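Protein yciF (Escherichia coli, PDB 2GS4) is a homodimeric stress protein of undefined function whose rubrerythrin-like, ferritin-type helical fold probably binds metal. Local coordinates at residues 16-21 / 53-58; 45-50 / 141-146; 76-81 / 110-115. One frame throughout, in Å; residues are numbered along the deposited sequence.

How the interactions relate
All three contacts lie in one all-helical, ferritin-like fold, their centres 12 to 14 Å apart. Interaction 1 joins helices 6-33 and 38-63, interaction 2 joins helices 38-63 and 130-159, and interaction 3 sets helix 76-89, which lies on the four long helices, against helix 95-126. Along the chain interactions 1 and 2 alternate their segments, whereas interaction 3 follows interaction 1 and is nested in the loop that interaction 2 closes. Gln54 ties interaction 1 to Glu142 and Glu143 of interaction 2. Carboxylates of Glu21 and Glu113, and of Glu110 and Glu143, also approach each other, so the contacts border one acidic interior, consistent with the metal binding expected of this fold.

Interaction 1 (16-21 / 53-58); sequences DTYSAE and GQIERI
Tyr18 turns the CD1-CE1 side of its ring to two isoleucines of the antiparallel helix, and this is the tightly packed part of the contact. CG2 of Ile58 reaches the ring edge, 3.5 Å from Tyr18 CD1, while CG2 of Ile55 meets Tyr18 CE1 obliquely at 3.6 Å. Beta-branched isoleucine suits both places, because a second branch is left for other neighbours: Ile55 CG1 rests 3.5 Å from Glu21 CB, and Ile58 CD1 lies 4.1 Å from Thr17 CG2. The segment axes come within 10.0 Å at 158°.

Toward the polar end, still buried, the fit is looser, whereas the Tyr18 side is partly exposed. Glu21 bends at its second torsion (chi2 -72°), which turns its carboxylate from the isoleucines toward the amide of Gln54. The two acceptors Glu21 OE2 and Gln54 OE1 stay 3.4 Å apart without bonding; a water bridges the gap, donating to Glu21 OE1 (2.8 Å) and to Gln54 OE1. Glu21 OE2 is instead bonded to Tyr117 on helix 95-126, and Gln54 NE2 to Glu143 and Glu142 on helix 130-159. Thr17 and Ile58 also touch helix 95-126, so this pair of helices is packed against the other half of the bundle.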
loop_
_atom_site.group_PDB
_atom_site.type_symbol
_atom_site.label_atom_id
_atom_site.label_comp_id
_atom_site.label_asym_id
_atom_site.label_seq_id
_atom_site.Cartn_x
_atom_site.Cartn_y
_atom_site.Cartn_z
ATOM N N ASP A 16 -10.419 4.762 0.392
ATOM C CA ASP A 16 -9.305 4.131 -0.303
ATOM C C ASP A 16 -9.595 2.633 -0.334
ATOM O O ASP A 16 -9.455 1.977 -1.369
ATOM C CB ASP A 16 -7.998 4.394 0.451
ATOM C CG ASP A 16 -6.842 4.736 -0.475
ATOM O OD1 ASP A 16 -5.685 4.773 0.003
ATOM O OD2 ASP A 16 -7.085 4.970 -1.674
ATOM N N THR A 17 -10.032 2.095 0.800
ATOM C CA THR A 17 -10.339 0.673 0.868
ATOM C C THR A 17 -11.497 0.322 -0.079
ATOM O O THR A 17 -11.483 -0.741 -0.709
ATOM C CB THR A 17 -10.641 0.248 2.325
ATOM O OG1 THR A 17 -9.412 0.205 3.065
ATOM C CG2 THR A 17 -11.303 -1.114 2.379
ATOM N N TYR A 18 -12.477 1.217 -0.205
ATOM C CA TYR A 18 -13.606 0.984 -1.109
ATOM C C TYR A 18 -13.011 0.799 -2.506
ATOM O O TYR A 18 -13.349 -0.139 -3.221
ATOM C CB TYR A 18 -14.553 2.188 -1.120
ATOM C CG TYR A 18 -15.866 1.965 -1.854
ATOM C CD1 TYR A 18 -16.933 1.317 -1.230
ATOM C CD2 TYR A 18 -16.042 2.408 -3.165
ATOM C CE1 TYR A 18 -18.142 1.116 -1.891
ATOM C CE2 TYR A 18 -17.258 2.210 -3.840
ATOM C CZ TYR A 18 -18.299 1.563 -3.192
ATOM O OH TYR A 18 -19.500 1.367 -3.835
ATOM N N SER A 19 -12.105 1.697 -2.879
ATOM C CA SER A 19 -11.455 1.616 -4.181
ATOM C C SER A 19 -10.683 0.304 -4.320
ATOM O O SER A 19 -10.761 -0.352 -5.350
ATOM C CB SER A 19 -10.518 2.816 -4.384
ATOM O OG SER A 19 -9.616 2.600 -5.458
ATOM N N ALA A 20 -9.954 -0.084 -3.275
ATOM C CA ALA A 20 -9.171 -1.315 -3.298
ATOM C C ALA A 20 -10.030 -2.551 -3.561
ATOM O O ALA A 20 -9.654 -3.417 -4.340
ATOM C CB ALA A 20 -8.417 -1.473 -1.974
ATOM N N GLU A 21 -11.173 -2.634 -2.886
ATOM C CA GLU A 21 -12.080 -3.767 -3.045
ATOM C C GLU A 21 -12.637 -3.790 -4.467
ATOM O O GLU A 21 -12.773 -4.854 -5.079
ATOM C CB GLU A 21 -13.225 -3.666 -2.020
ATOM C CG GLU A 21 -12.752 -3.705 -0.564
ATOM C CD GLU A 21 -12.273 -5.088 -0.131
ATOM O OE1 GLU A 21 -11.832 -5.875 -0.999
ATOM O OE2 GLU A 21 -12.325 -5.386 1.084
ATOM N N GLY A 53 -19.256 -9.031 -1.340
ATOM C CA GLY A 53 -19.997 -8.940 -0.097
ATOM C C GLY A 53 -19.407 -7.894 0.837
ATOM O O GLY A 53 -20.134 -7.226 1.568
ATOM N N GLN A 54 -18.083 -7.756 0.818
ATOM C CA GLN A 54 -17.402 -6.794 1.674
ATOM C C GLN A 54 -17.677 -5.371 1.211
ATOM O O GLN A 54 -17.720 -4.440 2.030
ATOM C CB GLN A 54 -15.895 -7.119 1.715
ATOM C CG GLN A 54 -15.643 -8.472 2.387
ATOM C CD GLN A 54 -14.251 -9.043 2.175
ATOM O OE1 GLN A 54 -13.489 -8.565 1.340
ATOM N NE2 GLN A 54 -13.926 -10.095 2.925
ATOM N N ILE A 55 -17.884 -5.184 -0.091
ATOM C CA ILE A 55 -18.191 -3.853 -0.566
ATOM C C ILE A 55 -19.584 -3.512 -0.008
ATOM O O ILE A 55 -19.820 -2.389 0.432
ATOM C CB ILE A 55 -18.159 -3.771 -2.110
ATOM C CG1 ILE A 55 -16.713 -3.952 -2.590
ATOM C CG2 ILE A 55 -18.700 -2.420 -2.582
ATOM C CD1 ILE A 55 -16.519 -3.913 -4.098
ATOM N N GLU A 56 -20.497 -4.480 0.000
ATOM C CA GLU A 56 -21.829 -4.201 0.545
ATOM C C GLU A 56 -21.703 -3.802 2.009
ATOM O O GLU A 56 -22.413 -2.913 2.484
ATOM C CB GLU A 56 -22.750 -5.424 0.431
ATOM C CG GLU A 56 -23.067 -5.812 -1.010
ATOM C CD GLU A 56 -23.822 -4.732 -1.749
ATOM O OE1 GLU A 56 -23.639 -4.627 -2.976
ATOM O OE2 GLU A 56 -24.604 -3.999 -1.110
ATOM N N ARG A 57 -20.800 -4.456 2.730
ATOM C CA ARG A 57 -20.616 -4.140 4.137
ATOM C C ARG A 57 -20.100 -2.706 4.301
ATOM O O ARG A 57 -20.435 -2.036 5.281
ATOM C CB ARG A 57 -19.664 -5.150 4.789
ATOM C CG ARG A 57 -19.730 -5.164 6.308
ATOM C CD ARG A 57 -18.999 -6.372 6.873
ATOM N NE ARG A 57 -19.688 -7.618 6.551
ATOM C CZ ARG A 57 -19.069 -8.739 6.197
ATOM N NH1 ARG A 57 -19.769 -9.835 5.926
ATOM N NH2 ARG A 57 -17.746 -8.759 6.085
ATOM N N ILE A 58 -19.292 -2.232 3.352
ATOM C CA ILE A 58 -18.788 -0.864 3.415
ATOM C C ILE A 58 -19.957 0.116 3.242
ATOM O O ILE A 58 -19.966 1.182 3.851
ATOM C CB ILE A 58 -17.697 -0.580 2.328
ATOM C CG1 ILE A 58 -16.386 -1.296 2.683
ATOM C CG2 ILE A 58 -17.442 0.922 2.226
ATOM C CD1 ILE A 58 -15.324 -1.214 1.586
HETATM O O HOH W 1 -11.616 -8.581 -0.246
#

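Interaction 2 (45-50 / 141-146); sequences HAHLEE and EEEKAT
His47 presents the edge of its imidazole to the carboxylate of Glu143, and the two planes are only 21° apart. Its NE2 donates to the syn lone pair of Glu143 OE1, close to the ring plane, at 3.0 Å and 153°; a second, weak bond runs from His47 NE2 to Glu143 OE2. With the ring so aligned mainly by the bond to OE1, a face is turned to Thr146, whose methyl makes a CH-pi contact: CG2 stands 3.8 Å from the His47 ring centroid, almost on the normal. Threonine suits the spot because it has a methyl for the ring and a hydroxyl for its polar surroundings.

Glu50 leaves with CG anti to the backbone N (chi1 164°), is extended beyond CG, and slides past Thr146 and Glu142 in the opposite sense. Its OE1 lies 2.9 Å from Thr146 OG1, but the single hydroxyl proton has Glu142 O as an alternative acceptor. Water donates to Glu50 OE2 and Glu142 O, linking side chain to backbone. Glu50 OE1 also comes within 2.9 Å of Glu143 OE1, two acceptors whose carboxylates stand nearly perpendicular. The amide of Gln54 bonds to both Glu143 and Glu142, and Arg57 forms a salt bridge with Glu142.

Such a histidine and glutamate cluster between antiparallel helices, close to Glu110 of a third, resembles the carboxylate-rich centre of ferritin-like four-helix bundles.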
loop_
_atom_site.group_PDB
_atom_site.type_symbol
_atom_site.label_atom_id
_atom_site.label_comp_id
_atom_site.label_asym_id
_atom_site.label_seq_id
_atom_site.Cartn_x
_atom_site.Cartn_y
_atom_site.Cartn_z
ATOM N N HIS A 45 -12.144 -17.595 -6.787
ATOM C CA HIS A 45 -13.544 -17.345 -7.111
ATOM C C HIS A 45 -14.333 -17.138 -5.826
ATOM O O HIS A 45 -15.220 -16.285 -5.765
ATOM C CB HIS A 45 -14.137 -18.507 -7.913
ATOM C CG HIS A 45 -15.535 -18.260 -8.387
ATOM N ND1 HIS A 45 -15.864 -17.222 -9.235
ATOM C CD2 HIS A 45 -16.692 -18.908 -8.125
ATOM C CE1 HIS A 45 -17.164 -17.243 -9.471
ATOM N NE2 HIS A 45 -17.690 -18.258 -8.808
ATOM N N ALA A 46 -14.005 -17.905 -4.792
ATOM C CA ALA A 46 -14.692 -17.760 -3.520
ATOM C C ALA A 46 -14.400 -16.372 -2.953
ATOM O O ALA A 46 -15.300 -15.702 -2.452
ATOM C CB ALA A 46 -14.236 -18.837 -2.540
ATOM N N HIS A 47 -13.149 -15.927 -3.044
ATOM C CA HIS A 47 -12.802 -14.614 -2.505
ATOM C C HIS A 47 -13.431 -13.494 -3.327
ATOM O O HIS A 47 -13.716 -12.413 -2.799
ATOM C CB HIS A 47 -11.287 -14.419 -2.455
ATOM C CG HIS A 47 -10.864 -13.265 -1.599
ATOM N ND1 HIS A 47 -9.684 -12.586 -1.797
ATOM C CD2 HIS A 47 -11.467 -12.675 -0.539
ATOM C CE1 HIS A 47 -9.577 -11.621 -0.896
ATOM N NE2 HIS A 47 -10.646 -11.655 -0.124
ATOM N N LEU A 48 -13.647 -13.749 -4.618
ATOM C CA LEU A 48 -14.263 -12.767 -5.500
ATOM C C LEU A 48 -15.678 -12.489 -4.999
ATOM O O LEU A 48 -16.137 -11.344 -4.991
ATOM C CB LEU A 48 -14.327 -13.299 -6.933
ATOM C CG LEU A 48 -15.280 -12.553 -7.875
ATOM C CD1 LEU A 48 -15.006 -11.063 -7.796
ATOM C CD2 LEU A 48 -15.122 -13.059 -9.303
ATOM N N GLU A 49 -16.368 -13.546 -4.587
ATOM C CA GLU A 49 -17.723 -13.393 -4.081
ATOM C C GLU A 49 -17.709 -12.698 -2.729
ATOM O O GLU A 49 -18.449 -11.741 -2.514
ATOM C CB GLU A 49 -18.399 -14.755 -3.990
ATOM C CG GLU A 49 -18.551 -15.409 -5.346
ATOM C CD GLU A 49 -19.192 -14.473 -6.350
ATOM O OE1 GLU A 49 -18.899 -14.601 -7.558
ATOM O OE2 GLU A 49 -19.993 -13.607 -5.931
ATOM N N GLU A 50 -16.842 -13.159 -1.829
ATOM C CA GLU A 50 -16.714 -12.559 -0.506
ATOM C C GLU A 50 -16.357 -11.066 -0.620
ATOM O O GLU A 50 -16.816 -10.264 0.186
ATOM C CB GLU A 50 -15.661 -13.343 0.310
ATOM C CG GLU A 50 -15.102 -12.662 1.560
ATOM C CD GLU A 50 -14.058 -13.522 2.277
ATOM O OE1 GLU A 50 -12.996 -12.986 2.663
ATOM O OE2 GLU A 50 -14.300 -14.738 2.459
ATOM N N GLU A 141 -11.836 -10.406 9.927
ATOM C CA GLU A 141 -11.767 -11.842 10.173
ATOM C C GLU A 141 -11.896 -12.691 8.907
ATOM O O GLU A 141 -11.263 -13.742 8.802
ATOM C CB GLU A 141 -12.825 -12.255 11.205
ATOM C CG GLU A 141 -12.694 -11.505 12.527
ATOM C CD GLU A 141 -11.296 -11.596 13.125
ATOM O OE1 GLU A 141 -10.892 -10.642 13.823
ATOM O OE2 GLU A 141 -10.608 -12.618 12.907
ATOM N N GLU A 142 -12.709 -12.252 7.947
ATOM C CA GLU A 142 -12.862 -13.013 6.710
ATOM C C GLU A 142 -11.551 -13.001 5.934
ATOM O O GLU A 142 -11.149 -14.010 5.358
ATOM C CB GLU A 142 -13.983 -12.430 5.840
ATOM C CG GLU A 142 -15.389 -12.681 6.381
ATOM C CD GLU A 142 -16.459 -12.065 5.499
ATOM O OE1 GLU A 142 -16.140 -11.135 4.725
ATOM O OE2 GLU A 142 -17.624 -12.502 5.586
ATOM N N GLU A 143 -10.889 -11.850 5.917
ATOM C CA GLU A 143 -9.622 -11.724 5.209
ATOM C C GLU A 143 -8.557 -12.582 5.878
ATOM O O GLU A 143 -7.695 -13.154 5.204
ATOM C CB GLU A 143 -9.185 -10.263 5.162
ATOM C CG GLU A 143 -10.071 -9.410 4.261
ATOM C CD GLU A 143 -10.221 -10.002 2.871
ATOM O OE1 GLU A 143 -11.265 -10.631 2.597
ATOM O OE2 GLU A 143 -9.287 -9.853 2.058
ATOM N N LYS A 144 -8.615 -12.672 7.200
ATOM C CA LYS A 144 -7.664 -13.508 7.918
ATOM C C LYS A 144 -7.924 -14.971 7.547
ATOM O O LYS A 144 -6.987 -15.723 7.284
ATOM C CB LYS A 144 -7.786 -13.290 9.431
ATOM C CG LYS A 144 -7.095 -12.005 9.927
ATOM C CD LYS A 144 -7.226 -11.830 11.444
ATOM C CE LYS A 144 -6.565 -10.537 11.918
ATOM N NZ LYS A 144 -6.792 -10.302 13.377
ATOM N N ALA A 145 -9.193 -15.369 7.491
ATOM C CA ALA A 145 -9.512 -16.747 7.126
ATOM C C ALA A 145 -9.121 -17.004 5.672
ATOM O O ALA A 145 -8.658 -18.094 5.324
ATOM C CB ALA A 145 -10.995 -17.032 7.330
ATOM N N THR A 146 -9.312 -16.003 4.819
ATOM C CA THR A 146 -8.951 -16.158 3.417
ATOM C C THR A 146 -7.436 -16.352 3.342
ATOM O O THR A 146 -6.945 -17.187 2.591
ATOM C CB THR A 146 -9.395 -14.926 2.583
ATOM O OG1 THR A 146 -10.828 -14.875 2.542
ATOM C CG2 THR A 146 -8.855 -14.996 1.163
HETATM O O HOH W 2 -13.180 -15.800 4.580
#

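Interaction 3 (76-81 / 110-115); sequences VAMEGL and EHYEIA
Ala77, near the start of helix 76-89, meets the hydroxyl end of Tyr112 obliquely. Its CB is 3.3 Å from Tyr112 OH and 3.5 Å from Tyr112 CE1. Small alanine suits a place where the tyrosine and Ala77 of the second subunit both come close.

One residue on is Met78, present as selenomethionine. CG is anti to the backbone N, and the chain bends at chi2 (59°) and chi3 (79°), which carries CE across to the other helix. There the methyl sits 3.3 Å from Glu113 OE2 and 4.0 Å from Tyr112 CD2, and the Met78 and Glu113 side chains cross at about a right angle. A long, flexible, unbranched chain suits a place where an apolar end must reach between a ring and a carboxylate. The same side chain also touches Ala20 and Leu24 on helix 6-33.

A turn beyond Ala77, Leu81 extends CD1 to the root of the tyrosine, 3.5 Å from Tyr112 CB and 3.6 Å from Tyr112 CG. Ala77, Met78 and Leu81 all meet the ring from one side of its plane, spaced from hydroxyl to CB, and no hydrogen bond crosses the contact. Tyrosine suits this position because its long flat ring can serve several apolar partners at once.

Helix 76-89 belongs to the connection between helices 38-63 and 95-126, and it covers one side of the long-helix bundle. It also meets the partner chain: Leu81 packs on Val76 of the second subunit, and Glu79 forms a salt bridge with Lys108 of the second subunit. The arrangement is that of a short accessory helix laid on a ferritin-like four-helix bundle, here forming part of the homodimer interface.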
loop_
_atom_site.group_PDB
_atom_site.type_symbol
_atom_site.label_atom_id
_atom_site.label_comp_id
_atom_site.label_asym_id
_atom_site.label_seq_id
_atom_site.Cartn_x
_atom_site.Cartn_y
_atom_site.Cartn_z
ATOM N N VAL A 76 -3.803 3.649 -5.074
ATOM C CA VAL A 76 -2.559 3.336 -5.765
ATOM C C VAL A 76 -1.862 2.098 -5.200
ATOM O O VAL A 76 -1.222 1.348 -5.938
ATOM C CB VAL A 76 -1.629 4.573 -5.726
ATOM C CG1 VAL A 76 -0.239 4.230 -6.210
ATOM C CG2 VAL A 76 -2.234 5.667 -6.609
ATOM N N ALA A 77 -1.988 1.884 -3.895
ATOM C CA ALA A 77 -1.375 0.725 -3.262
ATOM C C ALA A 77 -1.969 -0.562 -3.846
ATOM O O ALA A 77 -1.235 -1.440 -4.278
ATOM C CB ALA A 77 -1.596 0.773 -1.756
HETATM N N MSE A 78 -3.295 -0.677 -3.865
HETATM C CA MSE A 78 -3.901 -1.892 -4.411
HETATM C C MSE A 78 -3.573 -2.081 -5.882
HETATM O O MSE A 78 -3.373 -3.204 -6.340
HETATM C CB MSE A 78 -5.423 -1.884 -4.246
HETATM C CG MSE A 78 -6.064 -3.153 -4.807
HETATM SE SE MSE A 78 -5.405 -4.758 -3.955
HETATM C CE MSE A 78 -6.462 -4.650 -2.338
ATOM N N GLU A 79 -3.536 -0.976 -6.621
ATOM C CA GLU A 79 -3.231 -0.995 -8.046
ATOM C C GLU A 79 -1.866 -1.667 -8.244
ATOM O O GLU A 79 -1.705 -2.521 -9.121
ATOM C CB GLU A 79 -3.235 0.450 -8.572
ATOM C CG GLU A 79 -2.953 0.663 -10.041
ATOM C CD GLU A 79 -2.953 2.149 -10.395
ATOM O OE1 GLU A 79 -3.894 2.612 -11.075
ATOM O OE2 GLU A 79 -2.013 2.861 -9.977
ATOM N N GLY A 80 -0.895 -1.297 -7.413
ATOM C CA GLY A 80 0.425 -1.891 -7.524
ATOM C C GLY A 80 0.420 -3.373 -7.176
ATOM O O GLY A 80 1.072 -4.174 -7.847
ATOM N N LEU A 81 -0.323 -3.745 -6.135
ATOM C CA LEU A 81 -0.393 -5.139 -5.707
ATOM C C LEU A 81 -1.058 -6.003 -6.777
ATOM O O LEU A 81 -0.713 -7.178 -6.953
ATOM C CB LEU A 81 -1.153 -5.238 -4.376
ATOM C CG LEU A 81 -0.427 -4.563 -3.204
ATOM C CD1 LEU A 81 -1.286 -4.577 -1.938
ATOM C CD2 LEU A 81 0.886 -5.280 -2.962
ATOM N N GLU A 110 -3.503 -9.913 0.697
ATOM C CA GLU A 110 -4.124 -10.118 2.003
ATOM C C GLU A 110 -3.383 -9.396 3.129
ATOM O O GLU A 110 -4.011 -8.891 4.055
ATOM C CB GLU A 110 -4.261 -11.611 2.334
ATOM C CG GLU A 110 -5.288 -12.340 1.461
ATOM C CD GLU A 110 -6.585 -11.561 1.295
ATOM O OE1 GLU A 110 -7.265 -11.287 2.305
ATOM O OE2 GLU A 110 -6.921 -11.224 0.143
ATOM N N HIS A 111 -2.057 -9.332 3.058
ATOM C CA HIS A 111 -1.302 -8.632 4.094
ATOM C C HIS A 111 -1.823 -7.194 4.121
ATOM O O HIS A 111 -2.103 -6.637 5.186
ATOM C CB HIS A 111 0.199 -8.656 3.773
ATOM C CG HIS A 111 1.044 -7.881 4.740
ATOM N ND1 HIS A 111 1.995 -8.475 5.543
ATOM C CD2 HIS A 111 1.096 -6.556 5.015
ATOM C CE1 HIS A 111 2.597 -7.549 6.269
ATOM N NE2 HIS A 111 2.071 -6.377 5.968
ATOM N N TYR A 112 -1.976 -6.610 2.937
ATOM C CA TYR A 112 -2.467 -5.245 2.812
ATOM C C TYR A 112 -3.902 -5.091 3.324
ATOM O O TYR A 112 -4.198 -4.183 4.089
ATOM C CB TYR A 112 -2.410 -4.802 1.350
ATOM C CG TYR A 112 -2.898 -3.390 1.100
ATOM C CD1 TYR A 112 -2.068 -2.293 1.322
ATOM C CD2 TYR A 112 -4.185 -3.154 0.618
ATOM C CE1 TYR A 112 -2.505 -0.995 1.064
ATOM C CE2 TYR A 112 -4.634 -1.864 0.359
ATOM C CZ TYR A 112 -3.787 -0.790 0.580
ATOM O OH TYR A 112 -4.212 0.488 0.296
ATOM N N GLU A 113 -4.793 -5.978 2.904
ATOM C CA GLU A 113 -6.185 -5.869 3.331
ATOM C C GLU A 113 -6.374 -6.008 4.832
ATOM O O GLU A 113 -7.081 -5.211 5.451
ATOM C CB GLU A 113 -7.033 -6.887 2.575
ATOM C CG GLU A 113 -7.132 -6.561 1.093
ATOM C CD GLU A 113 -8.145 -5.468 0.804
ATOM O OE1 GLU A 113 -9.350 -5.787 0.739
ATOM O OE2 GLU A 113 -7.744 -4.294 0.655
ATOM N N ILE A 114 -5.727 -7.007 5.420
ATOM C CA ILE A 114 -5.810 -7.231 6.854
ATOM C C ILE A 114 -5.347 -5.991 7.630
ATOM O O ILE A 114 -6.046 -5.510 8.522
ATOM C CB ILE A 114 -4.981 -8.479 7.236
ATOM C CG1 ILE A 114 -5.725 -9.726 6.744
ATOM C CG2 ILE A 114 -4.710 -8.513 8.731
ATOM C CD1 ILE A 114 -4.926 -11.014 6.803
ATOM N N ALA A 115 -4.181 -5.463 7.276
ATOM C CA ALA A 115 -3.667 -4.276 7.940
ATOM C C ALA A 115 -4.630 -3.100 7.750
ATOM O O ALA A 115 -4.815 -2.298 8.671
ATOM C CB ALA A 115 -2.274 -3.928 7.396
#